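Local coordinates for protein transcriptional regulator (PDB 5V8C) that mediates the glycosylation of a cell wall-anchored protein in Actinomyces oris, acting as a phosphotransferase of the LytR-Cps2A-Psr family, at residues D8-P12 with P94-N99; G20-L26 with T109-I115; V65-P71 with A251-L257; R72-I76 with I267-N271; Q119-I123 with V221-T226. All coordinates share one frame; numbering follows the deposited sequence.

Contacts 2 and 3 are parallel strand pairs in one mixed sheet, their centres about 13 Å apart, and the others join loops and helices around it. Contact 1 touches contact 2 where Ile9 CD1 meets Leu112 CD2 at 3.7 Å. Contact 5 joins contact 2 on strand 111-115 through a probable hydrogen bond, Thr114 N to Thr226 O. Contact 4 follows directly from strand 65-70 of contact 3 and lies about 29 Å, centre to centre, from contact 5, with a phosphate beside it. Bound polyether, probably from the crystallisation liquor, lies about 4 Å from the side chains of Ile115, Ile67 and Ile123, in contacts 2, 3 and 5, and may mark the lipid-binding pocket of this family.

Contact 1: residues D8-P12 with P94-N99; sequences DIAMP and PQNTVN
Loop 8-12 runs past the first turns of helix 94-105, bringing the CA of Ile9 to 5.9 Å from the CA of Gln95. The polar link is the Gln95 side-chain amide, which grips both backbone polar atoms of Ala10. OE1 accepts the N-H of Ala10 at 2.7 Å, using a lone pair in its own carbonyl plane, while NE2 gives a bond of 3.0 Å to Ala10 O. With CG trans to the backbone N (chi1 -173°) and a bend at chi2 of 62°, the amide is carried out from the helix to present its O and N edge to Ala10. NE2 donates a second time, 2.9 Å to Asn99 OD1 one turn further on, and both of its acceptors lie near the amide plane; the three bonds, one of them bent, probably limit the group's rotation. This helix belongs to an outer layer of an alpha/beta sandwich. Its Val98 rests on Leu24 of the central sheet, and Pro94 and Ile9 both reach Leu112 of strand 111-115. Apolar contacts flank the amide. Toward the start of the helix, Ile9 sends CD1 onto the Pro94 ring, 3.8 Å from CG, the two side chains crossing at about a right angle. Further along the loop the ring of Pro12 lies across Val98, with CD 3.6 Å from CG1, the branch that stands trans to the backbone N.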
# COMPACT_ATOMS: atom_id res chain seq x y z
N ASP A 8 11.51 -8.12 -14.37
CA ASP A 8 11.10 -7.67 -15.69
C ASP A 8 9.58 -7.60 -15.70
O ASP A 8 8.91 -8.59 -15.39
CB ASP A 8 11.63 -8.61 -16.79
CG ASP A 8 13.14 -8.71 -16.86
OD1 ASP A 8 13.80 -7.70 -17.22
OD2 ASP A 8 13.68 -9.82 -16.62
N ILE A 9 9.03 -6.40 -15.92
CA ILE A 9 7.60 -6.20 -16.01
C ILE A 9 7.28 -5.44 -17.28
O ILE A 9 7.92 -4.43 -17.57
CB ILE A 9 7.00 -5.53 -14.72
CG1 ILE A 9 6.57 -6.59 -13.70
CG2 ILE A 9 5.80 -4.60 -15.03
CD1 ILE A 9 7.53 -6.81 -12.69
N ALA A 10 6.32 -5.96 -18.06
CA ALA A 10 5.83 -5.29 -19.25
C ALA A 10 4.75 -4.32 -18.76
O ALA A 10 3.66 -4.75 -18.38
CB ALA A 10 5.24 -6.30 -20.23
N MET A 11 5.12 -3.03 -18.71
CA MET A 11 4.23 -1.98 -18.24
C MET A 11 3.04 -1.81 -19.17
O MET A 11 3.18 -1.96 -20.38
CB MET A 11 4.97 -0.65 -18.03
CG MET A 11 5.85 -0.63 -16.79
SD MET A 11 4.99 -1.01 -15.24
CE MET A 11 6.30 -0.90 -14.14
N PRO A 12 1.81 -1.56 -18.63
CA PRO A 12 0.65 -1.41 -19.52
C PRO A 12 0.71 -0.12 -20.33
O PRO A 12 1.49 0.77 -20.01
CB PRO A 12 -0.55 -1.39 -18.56
CG PRO A 12 -0.02 -1.77 -17.23
CD PRO A 12 1.41 -1.36 -17.22
N PRO A 94 3.98 -10.43 -10.13
CA PRO A 94 3.58 -9.01 -10.18
C PRO A 94 2.98 -8.59 -11.51
O PRO A 94 2.18 -7.67 -11.55
CB PRO A 94 4.89 -8.26 -9.93
CG PRO A 94 5.98 -9.26 -10.25
CD PRO A 94 5.41 -10.56 -9.79
N GLN A 95 3.38 -9.28 -12.60
CA GLN A 95 2.87 -9.00 -13.95
C GLN A 95 1.36 -9.15 -14.00
O GLN A 95 0.68 -8.36 -14.66
CB GLN A 95 3.55 -9.91 -14.99
CG GLN A 95 3.18 -9.55 -16.43
CD GLN A 95 3.63 -8.17 -16.82
OE1 GLN A 95 4.82 -7.90 -16.98
NE2 GLN A 95 2.69 -7.24 -16.98
N ASN A 96 0.82 -10.13 -13.26
CA ASN A 96 -0.62 -10.38 -13.20
C ASN A 96 -1.35 -9.28 -12.44
O ASN A 96 -2.42 -8.87 -12.89
CB ASN A 96 -0.92 -11.74 -12.61
CG ASN A 96 -2.33 -12.18 -12.87
OD1 ASN A 96 -2.84 -12.07 -13.99
ND2 ASN A 96 -3.01 -12.61 -11.82
N THR A 97 -0.77 -8.80 -11.32
CA THR A 97 -1.33 -7.69 -10.54
C THR A 97 -1.32 -6.39 -11.37
O THR A 97 -2.34 -5.69 -11.40
CB THR A 97 -0.55 -7.50 -9.23
OG1 THR A 97 -0.47 -8.75 -8.55
CG2 THR A 97 -1.18 -6.47 -8.31
N VAL A 98 -0.19 -6.09 -12.05
CA VAL A 98 -0.05 -4.93 -12.93
C VAL A 98 -1.12 -4.99 -14.05
O VAL A 98 -1.82 -4.00 -14.29
CB VAL A 98 1.41 -4.83 -13.48
CG1 VAL A 98 1.48 -3.98 -14.74
CG2 VAL A 98 2.36 -4.28 -12.42
N ASN A 99 -1.30 -6.18 -14.65
CA ASN A 99 -2.29 -6.39 -15.70
C ASN A 99 -3.73 -6.31 -15.19
O ASN A 99 -4.55 -5.66 -15.81
CB ASN A 99 -2.02 -7.70 -16.43
CG ASN A 99 -0.77 -7.69 -17.28
OD1 ASN A 99 -0.12 -6.67 -17.48
ND2 ASN A 99 -0.39 -8.85 -17.79

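Contact 2: residues G20-L26 with T109-I115; sequences GETWLIL and TTHLVTI
His111 lies over one face of the Trp23 indole: its CB sits 3.5 Å from the centroid of the six-membered ring, almost on the ring normal, as a CH-pi contact. The imidazole continues this as an offset stack, centroids 4.4 Å apart and planes 30° from parallel, and Trp23 CZ2 faces it toward its rim. At the indole edge, Val113 CG2 meets CE3 at 3.5 Å, and Glu21 OE2 takes the NE1 hydrogen at 2.8 Å, nearly straight at 176° and within the ring plane. With CG trans to the backbone N (chi1 -170°) and the chain extended beyond it, Glu21 also passes its CG along the imidazole edge and leaves OE1 3.5 Å from His111 NE2, a weak bond. Behind these side chains the backbones form a parallel ladder. Thr22 O receives Thr110 N at 2.8 Å and, more weakly, His111 N; then bonds run from Leu24 N to His111 O, Val113 N to Leu24 O, Leu26 N to Val113 O and Ile115 N to Leu26 O. On the sheet face opposite Trp23 and His111, Leu112 CD1 packs 3.8 Å from Leu24 CD2 and also touches Leu26, under helix 94-105, while helix 233-248 covers Trp23. These are central strands of the alpha/beta sandwich. The strong NE1 bond to OE2 probably sets the turn of the indole, and negative charge near His111 NE2 would probably favour a proton there, the weak bond adding little.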
# COMPACT_ATOMS: atom_id res chain seq x y z
N GLY A 20 -0.77 10.11 -15.46
CA GLY A 20 0.65 10.42 -15.63
C GLY A 20 1.52 9.37 -14.98
O GLY A 20 1.46 8.19 -15.34
N GLU A 21 2.33 9.80 -14.01
CA GLU A 21 3.20 8.88 -13.28
C GLU A 21 2.40 8.18 -12.17
O GLU A 21 1.84 8.85 -11.30
CB GLU A 21 4.42 9.62 -12.72
CG GLU A 21 5.49 8.69 -12.17
CD GLU A 21 6.82 9.37 -11.89
OE1 GLU A 21 7.58 9.61 -12.85
OE2 GLU A 21 7.11 9.64 -10.70
N THR A 22 2.29 6.86 -12.26
CA THR A 22 1.58 6.10 -11.23
C THR A 22 2.43 4.89 -10.78
O THR A 22 2.73 3.98 -11.56
CB THR A 22 0.11 5.80 -11.59
OG1 THR A 22 -0.34 4.62 -10.93
CG2 THR A 22 -0.14 5.72 -13.08
N TRP A 23 2.91 4.97 -9.53
CA TRP A 23 3.72 3.97 -8.86
C TRP A 23 2.81 2.96 -8.19
O TRP A 23 1.81 3.34 -7.57
CB TRP A 23 4.61 4.64 -7.79
CG TRP A 23 5.70 5.50 -8.35
CD1 TRP A 23 5.55 6.72 -8.96
CD2 TRP A 23 7.11 5.23 -8.34
NE1 TRP A 23 6.78 7.21 -9.34
CE2 TRP A 23 7.75 6.31 -8.98
CE3 TRP A 23 7.89 4.17 -7.84
CZ2 TRP A 23 9.14 6.36 -9.14
CZ3 TRP A 23 9.26 4.19 -8.07
CH2 TRP A 23 9.87 5.27 -8.71
N LEU A 24 3.13 1.68 -8.32
CA LEU A 24 2.36 0.64 -7.66
C LEU A 24 3.25 0.10 -6.56
O LEU A 24 4.38 -0.35 -6.83
CB LEU A 24 1.94 -0.45 -8.65
CG LEU A 24 1.17 -1.66 -8.08
CD1 LEU A 24 -0.09 -1.22 -7.32
CD2 LEU A 24 0.83 -2.65 -9.17
N ILE A 25 2.81 0.26 -5.31
CA ILE A 25 3.55 -0.23 -4.15
C ILE A 25 2.85 -1.46 -3.63
O ILE A 25 1.68 -1.39 -3.28
CB ILE A 25 3.77 0.84 -3.04
CG1 ILE A 25 4.43 2.12 -3.62
CG2 ILE A 25 4.60 0.24 -1.89
CD1 ILE A 25 5.06 3.08 -2.59
N LEU A 26 3.56 -2.60 -3.64
CA LEU A 26 2.99 -3.86 -3.20
C LEU A 26 3.70 -4.45 -1.98
O LEU A 26 4.90 -4.75 -2.05
CB LEU A 26 2.97 -4.89 -4.34
CG LEU A 26 2.22 -4.53 -5.61
CD1 LEU A 26 2.43 -5.61 -6.67
CD2 LEU A 26 0.74 -4.35 -5.35
N THR A 109 0.06 1.30 -14.61
CA THR A 109 1.26 1.37 -13.79
C THR A 109 2.49 1.84 -14.60
O THR A 109 2.84 1.24 -15.61
CB THR A 109 1.46 0.04 -13.06
OG1 THR A 109 0.34 -0.16 -12.20
CG2 THR A 109 2.73 -0.01 -12.23
N THR A 110 3.13 2.91 -14.12
CA THR A 110 4.31 3.51 -14.73
C THR A 110 5.59 2.95 -14.07
O THR A 110 6.58 2.69 -14.77
CB THR A 110 4.17 5.05 -14.66
OG1 THR A 110 3.14 5.44 -15.57
CG2 THR A 110 5.45 5.80 -14.99
N HIS A 111 5.56 2.73 -12.74
CA HIS A 111 6.68 2.20 -11.97
C HIS A 111 6.21 1.16 -10.95
O HIS A 111 5.04 1.17 -10.56
CB HIS A 111 7.42 3.35 -11.26
CG HIS A 111 7.92 4.41 -12.17
ND1 HIS A 111 9.02 4.21 -12.98
CD2 HIS A 111 7.44 5.66 -12.38
CE1 HIS A 111 9.19 5.34 -13.64
NE2 HIS A 111 8.26 6.24 -13.32
N LEU A 112 7.10 0.27 -10.50
CA LEU A 112 6.72 -0.77 -9.56
C LEU A 112 7.72 -0.96 -8.43
O LEU A 112 8.91 -1.18 -8.69
CB LEU A 112 6.44 -2.11 -10.27
CG LEU A 112 6.06 -3.28 -9.32
CD1 LEU A 112 4.58 -3.26 -8.94
CD2 LEU A 112 6.45 -4.62 -9.89
N VAL A 113 7.21 -0.92 -7.18
CA VAL A 113 7.97 -1.17 -5.96
C VAL A 113 7.33 -2.35 -5.22
O VAL A 113 6.11 -2.36 -5.00
CB VAL A 113 8.11 0.08 -5.04
CG1 VAL A 113 9.14 -0.15 -3.94
CG2 VAL A 113 8.47 1.32 -5.85
N THR A 114 8.15 -3.34 -4.85
CA THR A 114 7.72 -4.54 -4.14
C THR A 114 8.52 -4.68 -2.85
O THR A 114 9.74 -4.51 -2.85
CB THR A 114 7.79 -5.75 -5.08
OG1 THR A 114 6.70 -5.65 -5.99
CG2 THR A 114 7.76 -7.08 -4.36
N ILE A 115 7.82 -4.91 -1.74
CA ILE A 115 8.45 -5.02 -0.43
C ILE A 115 7.90 -6.26 0.26
O ILE A 115 6.68 -6.40 0.40
CB ILE A 115 8.20 -3.73 0.44
CG1 ILE A 115 8.23 -2.44 -0.39
CG2 ILE A 115 9.19 -3.65 1.60
CD1 ILE A 115 7.43 -1.33 0.16

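Contact 3: residues V65-P71 with A251-L257; sequences VTIINLP and ATTIIDL
Leu257, Ile67 and Val65 give up the most surface here, and they mark the end, middle and start of a parallel pairing between strand 65-70 and strand 252-256, whose axes are 21° apart. At the start, Val65 N bonds to Ala251 O at 2.8 Å and Val65 O accepts Thr253 N. Its side chain meets Thr252 only loosely and otherwise packs on Ala246 of helix 233-248. Ile67 continues the ladder both ways, its N donating to Thr253 O and its O accepting Ile255 N. Ile67 and Ile254 run alongside each other in the same direction, with CB of the former 3.9 Å from CG1 of the latter, and helix 182-208 covers them both. At the far end Leu257 N reaches Asn69 O over a longer 3.2 Å, while its side chain packs on Leu70 and Pro71: CG meets Leu70 CD2 at 3.6 Å, and CB meets Pro71 CD at 3.7 Å. The Asn69-Asp256 pair adds a polar link. With CG trans to the backbone N (chi1 -179°), Asn69 points its amide along Asp256, and ND2 donates 2.9 Å to OD2 on the syn side but tilted out of the carboxylate plane, the two planes 70° apart. A leucine in place of Asn69 is likely to leave both the Asp256 carboxylate and the Thr193 hydroxyl, which also bonds ND2, without this donor. Strand 252-256 is the last of the sheet, held by backbone bonds and branched aliphatics, and the amide-carboxylate bond probably steadies the charge of Asp256 at its border.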
# COMPACT_ATOMS: atom_id res chain seq x y z
N VAL A 65 0.79 15.27 -3.92
CA VAL A 65 0.97 13.81 -3.94
C VAL A 65 -0.25 13.16 -3.28
O VAL A 65 -0.62 13.54 -2.17
CB VAL A 65 2.30 13.33 -3.28
CG1 VAL A 65 2.30 11.82 -3.01
CG2 VAL A 65 3.52 13.72 -4.13
N THR A 66 -0.87 12.20 -3.98
CA THR A 66 -2.02 11.45 -3.48
C THR A 66 -1.69 9.97 -3.46
O THR A 66 -1.10 9.44 -4.40
CB THR A 66 -3.29 11.79 -4.30
OG1 THR A 66 -3.67 13.13 -4.02
CG2 THR A 66 -4.47 10.88 -3.98
N ILE A 67 -2.05 9.31 -2.36
CA ILE A 67 -1.86 7.88 -2.20
C ILE A 67 -3.24 7.26 -2.05
O ILE A 67 -4.02 7.68 -1.19
CB ILE A 67 -0.92 7.57 -1.01
CG1 ILE A 67 0.52 8.02 -1.33
CG2 ILE A 67 -0.96 6.08 -0.63
CD1 ILE A 67 1.39 8.23 -0.12
N ILE A 68 -3.58 6.33 -2.95
CA ILE A 68 -4.85 5.62 -2.95
C ILE A 68 -4.61 4.20 -2.50
O ILE A 68 -3.88 3.45 -3.16
CB ILE A 68 -5.63 5.73 -4.30
CG1 ILE A 68 -6.02 7.20 -4.56
CG2 ILE A 68 -6.88 4.84 -4.29
CD1 ILE A 68 -6.09 7.61 -5.96
N ASN A 69 -5.13 3.87 -1.31
CA ASN A 69 -4.95 2.55 -0.72
C ASN A 69 -6.05 1.65 -1.26
O ASN A 69 -7.24 1.95 -1.10
CB ASN A 69 -4.95 2.66 0.82
CG ASN A 69 -4.76 1.36 1.58
OD1 ASN A 69 -4.03 0.45 1.16
ND2 ASN A 69 -5.36 1.28 2.76
N LEU A 70 -5.67 0.62 -2.03
CA LEU A 70 -6.62 -0.30 -2.64
C LEU A 70 -6.83 -1.51 -1.74
O LEU A 70 -5.87 -2.23 -1.46
CB LEU A 70 -6.13 -0.74 -4.03
CG LEU A 70 -5.96 0.35 -5.08
CD1 LEU A 70 -5.25 -0.19 -6.32
CD2 LEU A 70 -7.29 0.97 -5.47
N PRO A 71 -8.07 -1.73 -1.24
CA PRO A 71 -8.32 -2.88 -0.34
C PRO A 71 -8.02 -4.23 -1.00
O PRO A 71 -8.44 -4.47 -2.13
CB PRO A 71 -9.79 -2.72 0.04
CG PRO A 71 -10.39 -1.91 -1.04
CD PRO A 71 -9.31 -0.97 -1.48
N ALA A 251 0.21 19.33 0.64
CA ALA A 251 -0.46 18.70 -0.49
C ALA A 251 -0.14 17.20 -0.57
O ALA A 251 0.11 16.67 -1.65
CB ALA A 251 -0.06 19.41 -1.77
N THR A 252 -0.14 16.53 0.59
CA THR A 252 0.10 15.09 0.70
C THR A 252 -1.14 14.44 1.30
O THR A 252 -1.56 14.82 2.39
CB THR A 252 1.40 14.84 1.48
OG1 THR A 252 2.49 14.95 0.56
CG2 THR A 252 1.43 13.49 2.16
N THR A 253 -1.80 13.54 0.55
CA THR A 253 -3.07 12.98 0.99
C THR A 253 -3.14 11.49 0.80
O THR A 253 -2.65 10.98 -0.20
CB THR A 253 -4.26 13.69 0.28
OG1 THR A 253 -4.30 13.30 -1.09
CG2 THR A 253 -4.22 15.22 0.39
N ILE A 254 -3.77 10.80 1.76
CA ILE A 254 -3.97 9.35 1.73
C ILE A 254 -5.46 9.05 1.80
O ILE A 254 -6.12 9.44 2.76
CB ILE A 254 -3.18 8.58 2.82
CG1 ILE A 254 -1.67 8.73 2.60
CG2 ILE A 254 -3.59 7.10 2.85
CD1 ILE A 254 -0.87 8.80 3.86
N ILE A 255 -5.96 8.36 0.78
CA ILE A 255 -7.37 8.01 0.70
C ILE A 255 -7.56 6.53 0.42
O ILE A 255 -6.80 5.92 -0.33
CB ILE A 255 -8.19 8.94 -0.27
CG1 ILE A 255 -9.38 8.20 -0.92
CG2 ILE A 255 -7.30 9.62 -1.33
CD1 ILE A 255 -10.63 9.08 -1.26
N ASP A 256 -8.55 5.94 1.11
CA ASP A 256 -9.00 4.57 0.93
C ASP A 256 -10.06 4.57 -0.15
O ASP A 256 -10.92 5.46 -0.17
CB ASP A 256 -9.57 4.03 2.24
CG ASP A 256 -8.47 3.61 3.19
OD1 ASP A 256 -7.99 4.47 3.96
OD2 ASP A 256 -8.01 2.44 3.10
N LEU A 257 -9.96 3.62 -1.09
CA LEU A 257 -10.90 3.43 -2.18
C LEU A 257 -12.31 3.27 -1.58
O LEU A 257 -12.52 2.38 -0.74
CB LEU A 257 -10.49 2.17 -2.95
CG LEU A 257 -10.61 2.11 -4.48
CD1 LEU A 257 -11.57 1.03 -4.91
CD2 LEU A 257 -10.89 3.46 -5.12

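Contact 4: residues R72-I76 with I267-N271; sequences RDLTI and IVSPN. With PO4 (phosphate ion), chain C.
Thr75 N donates to Val268 O across 2.8 Å, almost straight at 174°, and this is the one hydrogen bond between the segments. Around it Val268 gives up the most surface: CG1 rests on the backbone of Asp73, 3.3 Å from its O, and beside its carboxylate, while CG2 faces Leu74. Next along, Pro270 lies against the following residues. Its CG is 3.9 Å from Ile76 CG2 and 4.0 Å from Leu74 CD1, and its CD abuts Thr75 O, where a proline has no N-H to extend the pairing. On the other flank Ile267 CD1 crosses Thr75 at about a right angle, 3.8 Å from CB. Leu74 is directed inward by CG lying trans to its backbone N (chi1 172°), onto Leu105 of helix 94-105, which Ile76 and Pro270 touch as well. A second shell steadies both segments: Leu74 pairs by backbone with Leu86, and Asn271, the N-cap of helix 272-280, bonds through ND2 to Pro258 O. Arg72 turns away from this packing toward a phosphate, probably from the crystallisation liquor, with NH2 making a weak 3.5 Å bond to its O3. One backbone hydrogen bond and apolar packing thus tie the antiparallel hairpin of strands 75-77 and 83-85 to the loop that leads into helix 272-280.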
# COMPACT_ATOMS: atom_id res chain seq x y z
N ARG A 72 -7.24 -5.09 -0.31
CA ARG A 72 -6.78 -6.40 -0.80
C ARG A 72 -7.92 -7.38 -1.15
O ARG A 72 -7.77 -8.20 -2.06
CB ARG A 72 -5.80 -7.04 0.20
CG ARG A 72 -6.42 -7.39 1.56
CD ARG A 72 -5.46 -8.06 2.54
NE ARG A 72 -4.91 -9.33 2.04
CZ ARG A 72 -5.55 -10.49 2.06
NH1 ARG A 72 -6.79 -10.57 2.54
NH2 ARG A 72 -4.96 -11.59 1.61
N ASP A 73 -9.04 -7.30 -0.42
CA ASP A 73 -10.20 -8.17 -0.59
C ASP A 73 -11.08 -7.74 -1.76
O ASP A 73 -11.95 -8.50 -2.17
CB ASP A 73 -11.01 -8.27 0.72
CG ASP A 73 -11.29 -6.94 1.41
OD1 ASP A 73 -10.31 -6.28 1.85
OD2 ASP A 73 -12.48 -6.59 1.58
N LEU A 74 -10.81 -6.56 -2.35
CA LEU A 74 -11.56 -6.04 -3.49
C LEU A 74 -11.42 -6.95 -4.72
O LEU A 74 -10.31 -7.28 -5.13
CB LEU A 74 -11.11 -4.60 -3.80
CG LEU A 74 -11.64 -3.94 -5.08
CD1 LEU A 74 -13.01 -3.30 -4.85
CD2 LEU A 74 -10.65 -2.94 -5.62
N THR A 75 -12.56 -7.37 -5.29
CA THR A 75 -12.61 -8.24 -6.47
C THR A 75 -12.78 -7.37 -7.71
O THR A 75 -13.55 -6.41 -7.69
CB THR A 75 -13.75 -9.26 -6.30
OG1 THR A 75 -13.68 -9.84 -5.00
CG2 THR A 75 -13.72 -10.36 -7.35
N ILE A 76 -12.01 -7.67 -8.77
CA ILE A 76 -12.03 -6.91 -10.02
C ILE A 76 -11.93 -7.85 -11.25
O ILE A 76 -11.70 -9.04 -11.08
CB ILE A 76 -10.88 -5.85 -10.04
CG1 ILE A 76 -9.50 -6.50 -9.83
CG2 ILE A 76 -11.14 -4.69 -9.06
CD1 ILE A 76 -8.36 -5.81 -10.53
N ILE A 267 -19.42 -10.61 -2.33
CA ILE A 267 -18.23 -10.18 -3.05
C ILE A 267 -18.09 -8.64 -2.98
O ILE A 267 -19.07 -7.92 -3.20
CB ILE A 267 -18.15 -10.75 -4.50
CG1 ILE A 267 -18.68 -9.78 -5.57
CG2 ILE A 267 -18.83 -12.12 -4.63
CD1 ILE A 267 -17.57 -9.14 -6.37
N VAL A 268 -16.89 -8.14 -2.62
CA VAL A 268 -16.65 -6.70 -2.52
C VAL A 268 -16.18 -6.18 -3.89
O VAL A 268 -15.06 -6.44 -4.33
CB VAL A 268 -15.77 -6.28 -1.30
CG1 VAL A 268 -14.78 -7.36 -0.89
CG2 VAL A 268 -15.09 -4.93 -1.51
N SER A 269 -17.09 -5.51 -4.58
CA SER A 269 -16.88 -5.02 -5.94
C SER A 269 -16.75 -3.49 -6.01
O SER A 269 -17.30 -2.80 -5.15
CB SER A 269 -18.03 -5.49 -6.83
OG SER A 269 -17.54 -6.22 -7.94
N PRO A 270 -16.07 -2.94 -7.04
CA PRO A 270 -16.02 -1.47 -7.15
C PRO A 270 -17.39 -0.90 -7.48
O PRO A 270 -18.07 -1.41 -8.38
CB PRO A 270 -15.01 -1.22 -8.29
CG PRO A 270 -14.36 -2.56 -8.56
CD PRO A 270 -15.37 -3.59 -8.16
N ASN A 271 -17.82 0.10 -6.71
CA ASN A 271 -19.10 0.78 -6.92
C ASN A 271 -18.91 2.10 -7.68
O ASN A 271 -17.78 2.40 -8.09
CB ASN A 271 -19.83 1.01 -5.57
CG ASN A 271 -19.05 1.74 -4.50
OD1 ASN A 271 -19.44 1.74 -3.33
ND2 ASN A 271 -17.95 2.39 -4.84
P PO4 C . -7.17 -14.86 3.57
O1 PO4 C . -7.45 -16.42 3.40
O2 PO4 C . -8.08 -14.05 2.53
O3 PO4 C . -5.63 -14.56 3.26
O4 PO4 C . -7.50 -14.42 5.02

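Contact 5: residues Q119-I123 with V221-T226; sequences QFATI and VAGNIT
Gln119 and Asn224 meet by van der Waals contact, and no hydrogen bond joins the two segments. Gln119 lays its aliphatic chain along the peptide that links Asn224 to Ile225: CB is 3.3 Å from Asn224 O, and CD is 3.5 Å from Asn224 C. Extended beyond CG (chi2 177°), it brings NE2 beside Ile225 N at 3.4 Å, but these are two donors and do not bond. An alanine at Gln119 would keep the touch of CB and remove the rest, which would probably open a gap along that peptide. The polar-apolar contact comes from Thr122, whose CG2 lies across the Asn224 amide, 3.4 Å from OD1. Two other polar atoms bond back along their own segments of chain, Thr122 OG1 to Ala118 O and Asn224 ND2 to Thr220 O. That second bond and the one from Asn224 N to Val221 O both reach back into helix 211-223. Ile123 supplies the apolar packing, running antiparallel alongside Asn224. Its CD1 lies 3.9 Å from Ile225 CD1 and also abuts Asn224 O at 3.4 Å, while CG1 stays a looser 4.3 Å from Val221 CG2. Ile115, on strand 111-115, touches both Ile123 and Ile225. Helix 117-126, whose first turn has Asp116 OD1 bonded to Gln119 N, therefore rests on the exit of helix 211-223, just where the chain enters strand 226-228 between strands 5-7 and 111-115.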
# COMPACT_ATOMS: atom_id res chain seq x y z
N GLN A 119 11.68 -7.17 4.49
CA GLN A 119 12.05 -5.89 3.89
C GLN A 119 11.29 -4.75 4.57
O GLN A 119 11.92 -3.79 5.01
CB GLN A 119 11.79 -5.90 2.37
CG GLN A 119 12.85 -6.65 1.56
CD GLN A 119 12.53 -6.70 0.08
OE1 GLN A 119 11.38 -6.57 -0.35
NE2 GLN A 119 13.54 -6.91 -0.74
N PHE A 120 9.97 -4.91 4.75
CA PHE A 120 9.13 -3.94 5.45
C PHE A 120 9.60 -3.69 6.88
O PHE A 120 9.79 -2.53 7.26
CB PHE A 120 7.65 -4.39 5.44
CG PHE A 120 6.67 -3.37 5.96
CD1 PHE A 120 6.54 -2.12 5.36
CD2 PHE A 120 5.85 -3.67 7.04
CE1 PHE A 120 5.61 -1.19 5.83
CE2 PHE A 120 4.91 -2.75 7.50
CZ PHE A 120 4.78 -1.52 6.88
N ALA A 121 9.84 -4.76 7.65
CA ALA A 121 10.31 -4.64 9.04
C ALA A 121 11.69 -3.97 9.16
O ALA A 121 11.90 -3.18 10.09
CB ALA A 121 10.31 -6.00 9.72
N THR A 122 12.61 -4.25 8.20
CA THR A 122 13.95 -3.65 8.14
C THR A 122 13.83 -2.13 7.88
O THR A 122 14.45 -1.33 8.59
CB THR A 122 14.81 -4.36 7.08
OG1 THR A 122 15.01 -5.72 7.46
CG2 THR A 122 16.16 -3.71 6.88
N ILE A 123 13.01 -1.76 6.88
CA ILE A 123 12.75 -0.37 6.48
C ILE A 123 12.18 0.43 7.66
O ILE A 123 12.64 1.53 7.94
CB ILE A 123 11.83 -0.33 5.23
CG1 ILE A 123 12.58 -0.77 3.96
CG2 ILE A 123 11.20 1.06 5.06
CD1 ILE A 123 11.68 -0.92 2.71
N VAL A 221 17.19 1.35 2.21
CA VAL A 221 15.94 1.28 1.46
C VAL A 221 16.14 0.62 0.08
O VAL A 221 15.39 -0.29 -0.27
CB VAL A 221 15.22 2.65 1.36
CG1 VAL A 221 14.41 2.78 0.07
CG2 VAL A 221 14.33 2.87 2.58
N ALA A 222 17.20 1.01 -0.64
CA ALA A 222 17.53 0.44 -1.95
C ALA A 222 17.78 -1.06 -1.88
O ALA A 222 17.38 -1.80 -2.77
CB ALA A 222 18.74 1.15 -2.55
N GLY A 223 18.41 -1.51 -0.80
CA GLY A 223 18.73 -2.93 -0.60
C GLY A 223 17.59 -3.76 -0.05
O GLY A 223 17.73 -4.98 0.05
N ASN A 224 16.47 -3.13 0.35
CA ASN A 224 15.32 -3.83 0.91
C ASN A 224 14.06 -3.52 0.13
O ASN A 224 13.01 -3.26 0.71
CB ASN A 224 15.14 -3.50 2.40
CG ASN A 224 16.16 -4.16 3.28
OD1 ASN A 224 15.92 -5.22 3.88
ND2 ASN A 224 17.34 -3.57 3.36
N ILE A 225 14.18 -3.56 -1.21
CA ILE A 225 13.15 -3.20 -2.18
C ILE A 225 13.37 -3.97 -3.47
O ILE A 225 14.51 -4.22 -3.87
CB ILE A 225 13.22 -1.65 -2.42
CG1 ILE A 225 12.36 -0.86 -1.41
CG2 ILE A 225 12.95 -1.20 -3.87
CD1 ILE A 225 11.08 -1.40 -1.12
N THR A 226 12.27 -4.28 -4.16
CA THR A 226 12.30 -4.87 -5.48
C THR A 226 11.67 -3.85 -6.43
O THR A 226 10.64 -3.26 -6.11
CB THR A 226 11.63 -6.25 -5.48
OG1 THR A 226 12.25 -7.06 -4.48
CG2 THR A 226 11.72 -6.95 -6.82